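Long-range contacts in ribosome biogenesis GTPase A (Thermotoga maritima, PDB 3CNL), which binds GTP and probably acts as a GTPase required for a late step in assembly of the 50S ribosomal subunit: residues Glu48-Leu53 with Arg77-His82; Val22-Glu27 with Leu94-Leu99; Glu204-Phe209 with Arg226-Phe231. All blocks are in the same frame, centred on the assembly; numbering follows the deposited sequence.

Contact 1 (Glu48-Leu53 with Arg77-His82); sequences ETIILL and RVITTH. With GNP (phosphoaminophosphonic acid-guanylate ester), chain B.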
loop_
_atom_site.group_PDB
_atom_site.type_symbol
_atom_site.label_atom_id
_atom_site.label_comp_id
_atom_site.label_asym_id
_atom_site.label_seq_id
_atom_site.Cartn_x
_atom_site.Cartn_y
_atom_site.Cartn_z
ATOM N N GLU A 48 11.955 16.844 -2.003
ATOM C CA GLU A 48 12.803 15.663 -1.937
ATOM C C GLU A 48 11.905 14.469 -1.635
ATOM O O GLU A 48 11.294 14.399 -0.567
ATOM C CB GLU A 48 13.894 15.835 -0.866
ATOM C CG GLU A 48 14.832 14.644 -0.702
ATOM C CD GLU A 48 15.679 14.373 -1.931
ATOM O OE1 GLU A 48 15.923 15.322 -2.703
ATOM O OE2 GLU A 48 16.100 13.208 -2.133
ATOM N N THR A 49 11.817 13.540 -2.578
ATOM C CA THR A 49 10.892 12.412 -2.457
ATOM C C THR A 49 11.652 11.106 -2.214
ATOM O O THR A 49 12.625 10.807 -2.903
ATOM C CB THR A 49 10.002 12.276 -3.706
ATOM O OG1 THR A 49 9.231 13.472 -3.876
ATOM C CG2 THR A 49 9.056 11.064 -3.607
ATOM N N ILE A 50 11.204 10.366 -1.202
ATOM C CA ILE A 50 11.701 9.019 -0.918
ATOM C C ILE A 50 10.570 8.019 -1.205
ATOM O O ILE A 50 9.471 8.150 -0.663
ATOM C CB ILE A 50 12.132 8.904 0.553
ATOM C CG1 ILE A 50 13.112 10.039 0.913
ATOM C CG2 ILE A 50 12.731 7.509 0.860
ATOM C CD1 ILE A 50 13.506 10.056 2.372
ATOM N N ILE A 51 10.826 7.041 -2.066
ATOM C CA ILE A 51 9.856 5.954 -2.292
ATOM C C ILE A 51 10.127 4.863 -1.269
ATOM O O ILE A 51 11.215 4.297 -1.240
ATOM C CB ILE A 51 9.940 5.385 -3.718
ATOM C CG1 ILE A 51 9.553 6.462 -4.731
ATOM C CG2 ILE A 51 9.057 4.086 -3.854
ATOM C CD1 ILE A 51 9.926 6.153 -6.185
ATOM N N LEU A 52 9.152 4.612 -0.404
ATOM C CA LEU A 52 9.285 3.604 0.612
ATOM C C LEU A 52 8.427 2.398 0.216
ATOM O O LEU A 52 7.213 2.520 0.033
ATOM C CB LEU A 52 8.864 4.194 1.963
ATOM C CG LEU A 52 9.009 3.425 3.274
ATOM C CD1 LEU A 52 8.875 4.395 4.441
ATOM C CD2 LEU A 52 7.950 2.375 3.412
ATOM N N LEU A 53 9.069 1.244 0.049
ATOM C CA LEU A 53 8.343 0.034 -0.333
ATOM C C LEU A 53 8.034 -0.719 0.934
ATOM O O LEU A 53 8.896 -1.409 1.470
ATOM C CB LEU A 53 9.164 -0.821 -1.300
ATOM C CG LEU A 53 9.500 -0.139 -2.623
ATOM C CD1 LEU A 53 10.236 -1.113 -3.529
ATOM C CD2 LEU A 53 8.246 0.471 -3.338
ATOM N N ARG A 77 15.152 7.720 -5.328
ATOM C CA ARG A 77 15.492 7.421 -3.944
ATOM C C ARG A 77 14.448 6.420 -3.418
ATOM O O ARG A 77 13.262 6.732 -3.330
ATOM C CB ARG A 77 15.530 8.711 -3.124
ATOM C CG ARG A 77 15.936 8.555 -1.666
ATOM C CD ARG A 77 16.417 9.887 -1.081
ATOM N NE ARG A 77 16.599 9.835 0.381
ATOM C CZ ARG A 77 16.803 10.910 1.140
ATOM N NH1 ARG A 77 16.843 12.115 0.584
ATOM N NH2 ARG A 77 16.951 10.791 2.458
ATOM N N VAL A 78 14.900 5.210 -3.106
ATOM C CA VAL A 78 14.008 4.118 -2.748
ATOM C C VAL A 78 14.582 3.320 -1.598
ATOM O O VAL A 78 15.775 2.993 -1.595
ATOM C CB VAL A 78 13.705 3.184 -3.970
ATOM C CG1 VAL A 78 14.979 2.544 -4.567
ATOM C CG2 VAL A 78 12.671 2.105 -3.621
ATOM N N ILE A 79 13.724 3.028 -0.622
ATOM C CA ILE A 79 14.062 2.152 0.488
ATOM C C ILE A 79 12.977 1.096 0.632
ATOM O O ILE A 79 11.905 1.236 0.057
ATOM C CB ILE A 79 14.204 2.922 1.818
ATOM C CG1 ILE A 79 12.855 3.486 2.279
ATOM C CG2 ILE A 79 15.302 4.014 1.689
ATOM C CD1 ILE A 79 12.828 3.952 3.716
ATOM N N THR A 80 13.253 0.043 1.395
ATOM C CA THR A 80 12.234 -0.964 1.676
ATOM C C THR A 80 12.196 -1.120 3.180
ATOM O O THR A 80 13.213 -0.928 3.835
ATOM C CB THR A 80 12.607 -2.322 1.070
ATOM O OG1 THR A 80 13.873 -2.714 1.599
ATOM C CG2 THR A 80 12.700 -2.241 -0.472
ATOM N N THR A 81 11.026 -1.437 3.732
ATOM C CA THR A 81 10.904 -1.617 5.169
ATOM C C THR A 81 9.661 -2.416 5.490
ATOM O O THR A 81 8.947 -2.839 4.590
ATOM C CB THR A 81 10.868 -0.267 5.924
ATOM O OG1 THR A 81 11.042 -0.508 7.331
ATOM C CG2 THR A 81 9.542 0.461 5.691
ATOM N N HIS A 82 9.436 -2.657 6.780
ATOM C CA HIS A 82 8.236 -3.328 7.260
ATOM C C HIS A 82 8.018 -2.983 8.726
ATOM O O HIS A 82 8.915 -2.465 9.384
ATOM C CB HIS A 82 8.294 -4.848 7.006
ATOM C CG HIS A 82 9.244 -5.597 7.899
ATOM N ND1 HIS A 82 10.564 -5.819 7.572
ATOM C CD2 HIS A 82 9.048 -6.210 9.090
ATOM C CE1 HIS A 82 11.146 -6.512 8.534
ATOM N NE2 HIS A 82 10.247 -6.759 9.466
HETATM P PG GNP B . -5.072 4.534 6.020
HETATM O O1G GNP B . -4.492 5.775 5.381
HETATM O O2G GNP B . -5.980 3.771 5.073
HETATM O O3G GNP B . -5.719 4.932 7.341
HETATM N N3B GNP B . -4.062 3.425 6.530
HETATM P PB GNP B . -2.511 3.549 6.785
HETATM O O1B GNP B . -1.803 3.845 5.504
HETATM O O2B GNP B . -2.298 4.528 7.893
HETATM O O3A GNP B . -2.082 2.147 7.261
HETATM P PA GNP B . -1.981 1.559 8.702
HETATM O O1A GNP B . -0.689 1.905 9.317
HETATM O O2A GNP B . -3.185 1.826 9.505
HETATM O "O5'" GNP B . -1.897 0.027 8.435
HETATM C "C5'" GNP B . -2.900 -0.684 7.695
HETATM C "C4'" GNP B . -2.779 -2.165 8.039
HETATM O "O4'" GNP B . -1.508 -2.714 7.584
HETATM C "C3'" GNP B . -2.833 -2.520 9.515
HETATM O "O3'" GNP B . -3.509 -3.762 9.647
HETATM C "C2'" GNP B . -1.364 -2.680 9.871
HETATM O "O2'" GNP B . -1.214 -3.518 10.993
HETATM C "C1'" GNP B . -0.806 -3.354 8.623
HETATM N N9 GNP B . 0.605 -3.089 8.356
HETATM C C8 GNP B . 1.222 -1.855 8.376
HETATM N N7 GNP B . 2.494 -1.919 8.063
HETATM C C5 GNP B . 2.720 -3.293 7.835
HETATM C C6 GNP B . 3.895 -4.000 7.459
HETATM O O6 GNP B . 5.036 -3.548 7.254
HETATM N N1 GNP B . 3.667 -5.381 7.320
HETATM C C2 GNP B . 2.446 -6.006 7.521
HETATM N N2 GNP B . 2.399 -7.344 7.349
HETATM N N3 GNP B . 1.342 -5.362 7.859
HETATM C C4 GNP B . 1.556 -4.017 8.005
HETATM O O HOH W 1 12.454 9.261 -5.275
#

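Contact 2 (Val22-Glu27 with Leu94-Leu99); sequences VNTVVE and LSFDRL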
loop_
_atom_site.group_PDB
_atom_site.type_symbol
_atom_site.label_atom_id
_atom_site.label_comp_id
_atom_site.label_asym_id
_atom_site.label_seq_id
_atom_site.Cartn_x
_atom_site.Cartn_y
_atom_site.Cartn_z
ATOM N N VAL A 22 6.112 21.557 3.755
ATOM C CA VAL A 22 7.219 20.596 3.789
ATOM C C VAL A 22 8.188 20.758 2.654
ATOM O O VAL A 22 7.886 21.401 1.661
ATOM C CB VAL A 22 6.709 19.125 3.809
ATOM C CG1 VAL A 22 5.760 18.913 4.982
ATOM C CG2 VAL A 22 6.040 18.743 2.475
ATOM N N ASN A 23 9.357 20.150 2.805
ATOM C CA ASN A 23 10.376 20.148 1.771
ATOM C C ASN A 23 10.776 18.725 1.371
ATOM O O ASN A 23 11.555 18.540 0.443
ATOM C CB ASN A 23 11.606 20.986 2.203
ATOM C CG ASN A 23 12.316 20.436 3.444
ATOM O OD1 ASN A 23 12.279 19.237 3.735
ATOM N ND2 ASN A 23 12.985 21.327 4.178
ATOM N N THR A 24 10.224 17.743 2.088
ATOM C CA THR A 24 10.498 16.328 1.883
ATOM C C THR A 24 9.184 15.520 1.964
ATOM O O THR A 24 8.299 15.839 2.762
ATOM C CB THR A 24 11.517 15.830 2.950
ATOM O OG1 THR A 24 12.686 16.659 2.902
ATOM C CG2 THR A 24 11.919 14.344 2.751
ATOM N N VAL A 25 9.096 14.474 1.139
ATOM C CA VAL A 25 7.940 13.583 1.022
ATOM C C VAL A 25 8.407 12.123 1.070
ATOM O O VAL A 25 9.261 11.713 0.269
ATOM C CB VAL A 25 7.207 13.790 -0.356
ATOM C CG1 VAL A 25 6.128 12.728 -0.582
ATOM C CG2 VAL A 25 6.579 15.172 -0.424
ATOM N N VAL A 26 7.837 11.365 2.013
ATOM C CA VAL A 26 7.986 9.908 2.063
ATOM C C VAL A 26 6.700 9.292 1.500
ATOM O O VAL A 26 5.608 9.385 2.098
ATOM C CB VAL A 26 8.268 9.407 3.498
ATOM C CG1 VAL A 26 8.358 7.867 3.536
ATOM C CG2 VAL A 26 9.562 10.034 4.048
ATOM N N GLU A 27 6.836 8.724 0.310
ATOM C CA GLU A 27 5.729 8.065 -0.366
ATOM C C GLU A 27 5.678 6.603 0.092
ATOM O O GLU A 27 6.556 5.790 -0.228
ATOM C CB GLU A 27 5.914 8.209 -1.873
ATOM C CG GLU A 27 4.762 7.737 -2.725
ATOM C CD GLU A 27 5.122 7.755 -4.202
ATOM O OE1 GLU A 27 4.211 7.813 -5.030
ATOM O OE2 GLU A 27 6.329 7.688 -4.546
ATOM N N LEU A 94 16.248 6.033 5.921
ATOM C CA LEU A 94 15.675 7.300 5.451
ATOM C C LEU A 94 16.744 8.384 5.317
ATOM O O LEU A 94 16.726 9.163 4.354
ATOM C CB LEU A 94 14.545 7.779 6.375
ATOM C CG LEU A 94 13.217 7.018 6.348
ATOM C CD1 LEU A 94 12.397 7.315 7.623
ATOM C CD2 LEU A 94 12.440 7.362 5.050
ATOM N N SER A 95 17.675 8.402 6.276
ATOM C CA SER A 95 18.768 9.388 6.361
ATOM C C SER A 95 18.368 10.795 5.922
ATOM O O SER A 95 18.831 11.300 4.901
ATOM C CB SER A 95 20.042 8.888 5.664
ATOM O OG SER A 95 20.779 8.045 6.560
ATOM N N PHE A 96 17.478 11.398 6.708
ATOM C CA PHE A 96 16.955 12.730 6.445
ATOM C C PHE A 96 18.023 13.798 6.613
ATOM O O PHE A 96 18.821 13.740 7.549
ATOM C CB PHE A 96 15.823 13.053 7.414
ATOM C CG PHE A 96 14.547 12.274 7.171
ATOM C CD1 PHE A 96 13.910 12.313 5.928
ATOM C CD2 PHE A 96 13.944 11.581 8.213
ATOM C CE1 PHE A 96 12.718 11.615 5.707
ATOM C CE2 PHE A 96 12.749 10.889 8.008
ATOM C CZ PHE A 96 12.138 10.909 6.753
ATOM N N ASP A 97 17.987 14.788 5.725
ATOM C CA ASP A 97 18.839 15.968 5.790
ATOM C C ASP A 97 18.491 16.765 7.025
ATOM O O ASP A 97 17.364 16.676 7.505
ATOM C CB ASP A 97 18.616 16.820 4.537
ATOM C CG ASP A 97 19.409 18.092 4.555
ATOM O OD1 ASP A 97 20.636 18.010 4.386
ATOM O OD2 ASP A 97 18.810 19.172 4.748
ATOM N N ARG A 98 19.447 17.552 7.532
ATOM C CA ARG A 98 19.248 18.380 8.739
ATOM C C ARG A 98 18.072 19.346 8.627
ATOM O O ARG A 98 17.386 19.625 9.612
ATOM C CB ARG A 98 20.533 19.165 9.116
ATOM C CG ARG A 98 21.049 20.103 8.026
ATOM C CD ARG A 98 22.134 21.097 8.497
ATOM N NE ARG A 98 22.514 21.987 7.393
ATOM C CZ ARG A 98 23.470 22.917 7.444
ATOM N NH1 ARG A 98 23.722 23.667 6.373
ATOM N NH2 ARG A 98 24.178 23.102 8.549
ATOM N N LEU A 99 17.831 19.852 7.434
ATOM C CA LEU A 99 16.753 20.817 7.241
ATOM C C LEU A 99 15.402 20.185 6.901
ATOM O O LEU A 99 14.456 20.911 6.607
ATOM C CB LEU A 99 17.127 21.808 6.120
ATOM C CG LEU A 99 18.357 22.661 6.353
ATOM C CD1 LEU A 99 18.317 23.768 5.319
ATOM C CD2 LEU A 99 18.361 23.219 7.810
#

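Contact 3 (Glu204-Phe209 with Arg226-Phe231); sequences EFFEDF and RALMLF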
loop_
_atom_site.group_PDB
_atom_site.type_symbol
_atom_site.label_atom_id
_atom_site.label_comp_id
_atom_site.label_asym_id
_atom_site.label_seq_id
_atom_site.Cartn_x
_atom_site.Cartn_y
_atom_site.Cartn_z
ATOM N N GLU A 204 -15.611 -21.653 -8.574
ATOM C CA GLU A 204 -15.326 -22.797 -7.716
ATOM C C GLU A 204 -14.512 -22.420 -6.484
ATOM O O GLU A 204 -14.751 -22.947 -5.391
ATOM C CB GLU A 204 -14.549 -23.857 -8.479
ATOM C CG GLU A 204 -15.350 -24.656 -9.518
ATOM C CD GLU A 204 -14.462 -25.581 -10.337
ATOM O OE1 GLU A 204 -13.448 -26.073 -9.801
ATOM O OE2 GLU A 204 -14.771 -25.817 -11.532
ATOM N N PHE A 205 -13.516 -21.547 -6.669
ATOM C CA PHE A 205 -12.668 -21.140 -5.558
ATOM C C PHE A 205 -13.481 -20.477 -4.444
ATOM O O PHE A 205 -13.314 -20.813 -3.265
ATOM C CB PHE A 205 -11.537 -20.201 -6.022
ATOM C CG PHE A 205 -10.617 -19.796 -4.911
ATOM C CD1 PHE A 205 -9.502 -20.569 -4.604
ATOM C CD2 PHE A 205 -10.893 -18.666 -4.128
ATOM C CE1 PHE A 205 -8.650 -20.194 -3.543
ATOM C CE2 PHE A 205 -10.065 -18.304 -3.076
ATOM C CZ PHE A 205 -8.931 -19.072 -2.786
ATOM N N PHE A 206 -14.360 -19.559 -4.812
ATOM C CA PHE A 206 -15.132 -18.793 -3.824
ATOM C C PHE A 206 -16.340 -19.492 -3.228
ATOM O O PHE A 206 -16.764 -19.159 -2.125
ATOM C CB PHE A 206 -15.467 -17.411 -4.369
ATOM C CG PHE A 206 -14.254 -16.530 -4.436
ATOM C CD1 PHE A 206 -13.742 -15.968 -3.268
ATOM C CD2 PHE A 206 -13.565 -16.362 -5.636
ATOM C CE1 PHE A 206 -12.588 -15.201 -3.297
ATOM C CE2 PHE A 206 -12.401 -15.580 -5.681
ATOM C CZ PHE A 206 -11.923 -14.997 -4.515
ATOM N N GLU A 207 -16.882 -20.477 -3.935
ATOM C CA GLU A 207 -17.885 -21.349 -3.318
ATOM C C GLU A 207 -17.183 -22.199 -2.252
ATOM O O GLU A 207 -17.642 -22.293 -1.114
ATOM C CB GLU A 207 -18.594 -22.202 -4.383
ATOM C CG GLU A 207 -20.035 -22.593 -4.029
ATOM C CD GLU A 207 -20.157 -24.046 -3.650
ATOM O OE1 GLU A 207 -21.278 -24.506 -3.307
ATOM O OE2 GLU A 207 -19.118 -24.741 -3.708
ATOM N N ASP A 208 -16.044 -22.780 -2.601
ATOM C CA ASP A 208 -15.266 -23.553 -1.636
ATOM C C ASP A 208 -14.780 -22.750 -0.405
ATOM O O ASP A 208 -14.853 -23.244 0.722
ATOM C CB ASP A 208 -14.085 -24.219 -2.312
ATOM C CG ASP A 208 -13.175 -24.892 -1.326
ATOM O OD1 ASP A 208 -13.635 -25.827 -0.649
ATOM O OD2 ASP A 208 -12.001 -24.483 -1.216
ATOM N N PHE A 209 -14.283 -21.533 -0.632
ATOM C CA PHE A 209 -13.839 -20.640 0.441
ATOM C C PHE A 209 -14.973 -20.334 1.400
ATOM O O PHE A 209 -14.763 -20.300 2.624
ATOM C CB PHE A 209 -13.318 -19.308 -0.136
ATOM C CG PHE A 209 -12.651 -18.414 0.891
ATOM C CD1 PHE A 209 -11.295 -18.546 1.169
ATOM C CD2 PHE A 209 -13.386 -17.458 1.587
ATOM C CE1 PHE A 209 -10.664 -17.728 2.119
ATOM C CE2 PHE A 209 -12.768 -16.631 2.539
ATOM C CZ PHE A 209 -11.399 -16.773 2.796
ATOM N N ARG A 226 -19.536 -12.273 0.854
ATOM C CA ARG A 226 -18.800 -12.301 2.111
ATOM C C ARG A 226 -17.482 -13.066 2.009
ATOM O O ARG A 226 -16.512 -12.721 2.678
ATOM C CB ARG A 226 -19.662 -12.931 3.212
ATOM C CG ARG A 226 -20.652 -11.980 3.887
ATOM C CD ARG A 226 -21.346 -12.688 5.062
ATOM N NE ARG A 226 -20.441 -12.835 6.203
ATOM C CZ ARG A 226 -20.633 -13.669 7.220
ATOM N NH1 ARG A 226 -21.698 -14.468 7.253
ATOM N NH2 ARG A 226 -19.740 -13.717 8.201
ATOM N N ALA A 227 -17.460 -14.124 1.193
ATOM C CA ALA A 227 -16.219 -14.834 0.909
ATOM C C ALA A 227 -15.208 -13.901 0.239
ATOM O O ALA A 227 -14.035 -13.890 0.603
ATOM C CB ALA A 227 -16.474 -16.067 0.028
ATOM N N LEU A 228 -15.680 -13.132 -0.738
ATOM C CA LEU A 228 -14.830 -12.155 -1.426
ATOM C C LEU A 228 -14.264 -11.115 -0.469
ATOM O O LEU A 228 -13.067 -10.870 -0.463
ATOM C CB LEU A 228 -15.579 -11.459 -2.567
ATOM C CG LEU A 228 -15.990 -12.289 -3.787
ATOM C CD1 LEU A 228 -17.152 -11.627 -4.520
ATOM C CD2 LEU A 228 -14.814 -12.526 -4.730
ATOM N N MET A 229 -15.127 -10.482 0.317
ATOM C CA MET A 229 -14.683 -9.510 1.322
ATOM C C MET A 229 -13.607 -10.085 2.239
ATOM O O MET A 229 -12.548 -9.490 2.416
ATOM C CB MET A 229 -15.885 -9.042 2.158
ATOM C CG MET A 229 -15.534 -8.338 3.469
ATOM S SD MET A 229 -14.953 -6.654 3.180
ATOM C CE MET A 229 -15.216 -5.879 4.785
ATOM N N LEU A 230 -13.886 -11.249 2.819
ATOM C CA LEU A 230 -12.968 -11.899 3.748
ATOM C C LEU A 230 -11.701 -12.381 3.060
ATOM O O LEU A 230 -10.606 -12.249 3.610
ATOM C CB LEU A 230 -13.680 -13.061 4.434
ATOM C CG LEU A 230 -12.989 -14.008 5.424
ATOM C CD1 LEU A 230 -12.291 -13.296 6.578
ATOM C CD2 LEU A 230 -14.049 -14.985 5.960
ATOM N N PHE A 231 -11.843 -12.960 1.866
ATOM C CA PHE A 231 -10.662 -13.462 1.150
ATOM C C PHE A 231 -9.674 -12.326 0.895
ATOM O O PHE A 231 -8.484 -12.433 1.232
ATOM C CB PHE A 231 -11.039 -14.174 -0.167
ATOM C CG PHE A 231 -9.847 -14.551 -1.001
ATOM C CD1 PHE A 231 -9.003 -15.572 -0.604
ATOM C CD2 PHE A 231 -9.538 -13.841 -2.149
ATOM C CE1 PHE A 231 -7.874 -15.887 -1.353
ATOM C CE2 PHE A 231 -8.408 -14.176 -2.923
ATOM C CZ PHE A 231 -7.594 -15.182 -2.522
#

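Contact 1 (Glu48-Leu53 with Arg77-His82)
Arg77 lies along the residues that open strand 48-54 and reaches back to Glu48. Arg77 CB passes Thr49 O at 3.6 Å. Arg77 CG then packs against Ile50 CG1. Arg77 CD comes to 3.5 Å from Glu48 OE2. With CG anti to the backbone N (chi1 -177°) and the chain extended as far as NE, the head is carried past Ile50. NE packs on Ile50 CG1, and Ile50 CD1 lies over one face of the guanidinium, 3.6 Å from Arg77 CZ. At the edge, Arg77 NH1 makes a salt bridge to Glu48 OE2 at 3.0 Å. That oxygen lies near the guanidinium plane, but NH1 meets it from above the carboxylate, and the two planes are 43° apart. NH2 probably bonds to Leu94 O at the end of helix 87-94, which would help hold the head in this rotation.

Further along, the strands run parallel. Ile51 N donates to Arg77 O, Ile79 N to Ile51 O, Leu53 N to Ile79 O and Thr81 N to Leu53 O. Ile51, Leu53, Val78 and Thr80 share one face of the sheet, toward helix 61-73. Leu52 and Ile79 share the other, toward helix 87-94. There the methyls are tight, with Leu52 CD2 3.4 Å from Thr81 CG2. Thr81 OG1 bonds to Glu85.

The pair closes a beta-alpha-beta unit through helix 61-73, and strand 78-80 is an edge strand of the sheet. Just past it, His82 CA comes to 3.2 Å from O6 of the bound GNP. The backbone bonds set the register. The ion pair at the exposed end probably adds a charge match that favours the same alignment.

Contact 2 (Val22-Glu27 with Leu94-Leu99)
Phe96 turns the edge of its ring to Val26, a residue of strand 24-30 inside the mixed, mostly parallel sheet of this P-loop-type GTPase domain. Val26 CG2 lies near the ring plane, 3.8 Å from Phe96 CZ. The same methyl, Val26 CG2, is 4.1 Å from Leu94 CD2, while CB of Leu94 covers one ring face. Thr24 CG2 comes to 4.1 Å from Phe96 CE1. This is the packed part. Val102 and Ile50, on the two neighbouring strands, also touch the Phe96 ring.

The other end is polar and looser. Leu99 is exposed, and it is its backbone O that makes the polar contact. Asn23 ND2 donates to Leu99 O at 2.9 Å. The oxygen lies in the amide plane, but ND2 stands well above the carbonyl plane of Leu99. With CG between the backbone N and the carbonyl carbon (chi1 63°), the Asn23 amide faces Leu99. Asn23 OD1 accepts from Thr24 OG1 at 2.7 Å and also from Arg101 N. With an alanine in place of Asn23, Leu99 O would probably lose this donor, Thr24 OG1 its acceptor and Arg101 N this side-chain partner, and the loop near Leu99 is likely to be less firmly held. The loop is also braced from within by an Asx turn, in which Asp97 OD2 accepts from Leu99 N at 2.9 Å.

Contact 3 (Glu204-Phe209 with Arg226-Phe231)
Phe231 is met by three phenylalanines of helix 202-212. Its CG stands anti to the backbone N (chi1 173°), which carries the ring in among them. The edges of Phe205 and Phe206 both point at the same face of this ring. The Phe205 pair is T-shaped, with centroids 5.1 Å apart, and the Phe206 pair is an offset version of it. Phe231 in turn aims its own edge at the face of Phe209, with the planes at 80°. Its CB also sits over that face of Phe209, as a CH-pi contact. Phe205 CD2 covers one face of Phe206.

Around these rings comes a layer of aliphatic groups. Leu228 CD2 lies 3.7 Å from the Phe206 centroid, almost straight above its other face. Ala227 CB reaches Phe209 CD2 at 3.7 Å, and Leu230 CG comes to the edge of that ring. The small Ala227 is where the two backbones approach most closely, with its CA 6.3 Å from Phe206 CA.

Further out, Phe189 meets Phe205 and Phe206, and Phe192 meets Phe231. The two helix segments cross at 88°. The whole is an aromatic cluster, part of the hydrophobic core between helices 182-196, 202-212 and 224-236, in an all-helical part of the chain.

Overall arrangement
Contacts 1 and 2 belong to one sheet, where strands 24-30 and 48-54 are neighbours. Their centres are about 11 Å apart and they touch directly. Glu48 O probably bonds to Val25 N at 2.8 Å, joining segment 48-53 of contact 1 to segment 22-27 of contact 2. Contact 1 reaches the nucleotide pocket itself through His82. In contact 2 the side chain of Val26 stays about 11 Å from GNP and about 8 Å from that of Lys112. Contact 3 stands apart, with its centre about 34 Å from that of contact 1 and about 42 Å from that of contact 2. Its Leu230 side chain is about 13 Å from GNP, away from the pocket.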